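Local coordinates for bromo domain-containing protein (Trypanosoma brucei brucei, PDB 5K29), which is of unknown function but carries a bromodomain, a module that in other proteins reads acetylated lysine, and so probably recognises acetyl-lysine marks, at residues 50-56 / 84-88. Numbering follows the deposited sequence. Where two conformers were deposited one is given.
Sequences CPNRCDL and MVNNC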
# COMPACT_ATOMS: atom_id res chain seq x y z
N CYS A 50 9.94 7.99 4.71
CA CYS A 50 10.08 6.60 4.32
C CYS A 50 8.82 5.84 4.77
O CYS A 50 8.52 5.86 5.96
CB CYS A 50 11.36 6.01 4.92
SG CYS A 50 11.83 4.39 4.25
N PRO A 51 8.02 5.21 3.87
CA PRO A 51 8.21 5.07 2.42
C PRO A 51 7.98 6.41 1.71
O PRO A 51 7.06 7.14 2.07
CB PRO A 51 7.14 4.05 2.03
CG PRO A 51 6.77 3.35 3.33
CD PRO A 51 6.83 4.47 4.31
N ASN A 52 8.85 6.73 0.76
CA ASN A 52 8.79 7.98 -0.01
C ASN A 52 7.87 7.81 -1.21
O ASN A 52 7.36 6.72 -1.45
CB ASN A 52 10.20 8.38 -0.46
CG ASN A 52 10.99 7.29 -1.15
OD1 ASN A 52 10.51 6.59 -2.06
ND2 ASN A 52 12.23 7.13 -0.74
N ARG A 53 7.69 8.91 -1.96
CA ARG A 53 6.88 9.02 -3.17
C ARG A 53 7.34 8.04 -4.26
O ARG A 53 6.49 7.52 -4.99
CB ARG A 53 7.01 10.48 -3.72
CG ARG A 53 6.10 10.75 -4.88
CD ARG A 53 5.95 12.20 -5.13
NE ARG A 53 7.20 12.78 -5.64
CZ ARG A 53 7.26 13.94 -6.24
NH1 ARG A 53 8.42 14.41 -6.66
NH2 ARG A 53 6.16 14.65 -6.45
N CYS A 54 8.67 7.83 -4.43
CA CYS A 54 9.20 6.91 -5.44
C CYS A 54 8.82 5.45 -5.10
O CYS A 54 8.55 4.68 -6.02
CB CYS A 54 10.70 7.09 -5.66
SG CYS A 54 11.13 8.40 -6.84
N ASP A 55 8.75 5.09 -3.80
CA ASP A 55 8.29 3.75 -3.32
C ASP A 55 6.82 3.58 -3.67
O ASP A 55 6.43 2.54 -4.19
CB ASP A 55 8.46 3.59 -1.80
CG ASP A 55 9.93 3.48 -1.38
OD1 ASP A 55 10.70 2.78 -2.10
OD2 ASP A 55 10.30 4.10 -0.35
N LEU A 56 6.01 4.63 -3.48
CA LEU A 56 4.59 4.59 -3.81
C LEU A 56 4.32 4.63 -5.31
O LEU A 56 3.32 4.07 -5.76
CB LEU A 56 3.80 5.68 -3.06
CG LEU A 56 3.69 5.49 -1.54
CD1 LEU A 56 3.06 6.70 -0.90
CD2 LEU A 56 2.90 4.18 -1.17
N MET A 84 8.19 -2.47 2.46
CA MET A 84 8.79 -1.12 2.31
C MET A 84 9.00 -0.58 3.72
O MET A 84 10.04 -0.03 4.02
CB MET A 84 7.82 -0.15 1.62
CG MET A 84 7.68 -0.31 0.11
SD MET A 84 6.19 0.50 -0.67
CE MET A 84 5.59 1.48 0.56
N VAL A 85 8.00 -0.76 4.59
CA VAL A 85 8.08 -0.27 5.97
C VAL A 85 9.20 -0.98 6.76
O VAL A 85 9.96 -0.29 7.44
CB VAL A 85 6.71 -0.34 6.66
CG1 VAL A 85 6.85 -0.14 8.17
CG2 VAL A 85 5.78 0.72 6.05
N ASN A 86 9.35 -2.31 6.62
CA ASN A 86 10.44 -3.08 7.28
C ASN A 86 11.82 -2.59 6.78
O ASN A 86 12.78 -2.52 7.54
CB ASN A 86 10.29 -4.57 6.97
CG ASN A 86 9.10 -5.27 7.58
OD1 ASN A 86 8.56 -4.89 8.62
ND2 ASN A 86 8.67 -6.36 6.94
N ASN A 87 11.88 -2.18 5.49
CA ASN A 87 13.09 -1.63 4.89
C ASN A 87 13.43 -0.26 5.49
O ASN A 87 14.60 -0.02 5.80
CB ASN A 87 12.96 -1.55 3.37
CG ASN A 87 14.30 -1.41 2.70
OD1 ASN A 87 15.17 -2.28 2.83
ND2 ASN A 87 14.51 -0.31 2.01
N CYS A 88 12.39 0.60 5.74
CA CYS A 88 12.51 1.92 6.37
C CYS A 88 13.09 1.72 7.77
O CYS A 88 14.04 2.40 8.15
CB CYS A 88 11.15 2.62 6.46
SG CYS A 88 10.42 3.06 4.86
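Cys50 and Cys88 are joined by a disulfide inside the left-handed four-helix bromodomain bundle. The bond ties the end of the ZA loop, just before helix 53-64, to helix 75-92. The SG atoms of Cys50 and Cys88 lie 2.0 Å apart, and the C-S-S-C torsion of -87° is close to the relaxed value. The Cys50 sulfur extends away from its own backbone N (chi1 -168°), which carries it across to the helix.

The tight part of the contact lies beside this bridge, around Pro51. The peptide bond before Pro51 is cis, and the ring meets helix 75-92 through CB, CG and CD. The Met84 and Pro51 side chains cross at about a right angle. The Met84 chain bends at its last torsion, and the methyl sits at the CB-CG edge of the ring. Met84 CE is 3.3 Å from Pro51 CB, closer than usual for two carbons. Pro51 CG also meets Val85 CG2 at 3.9 Å. Leu56 CD2 reaches the same methyl more loosely, at 4.2 Å from Met84 CE. Phe105 of helix 97-122 touches both Pro51 and Leu56, so three helices share this apolar patch.

The other side is looser. From Asp55, the side-chain CB comes 4.0 Å from Met84 SD. No hydrogen bond crosses between 50-56 and 84-88. Cys54 is exposed and takes no part here; it is seen in an interchain disulfide in a structure of this protein. The polar groups here serve the helix start instead. Asn52 is the N-cap, and with Asp55 it forms a capping box. Asp55 N donates to Asn52 OD1 at 2.9 Å, nearly in line with the side-chain carbonyl. In return, Asn52 N donates to the anti side of Asp55 OD2, 22° out of the carboxylate plane.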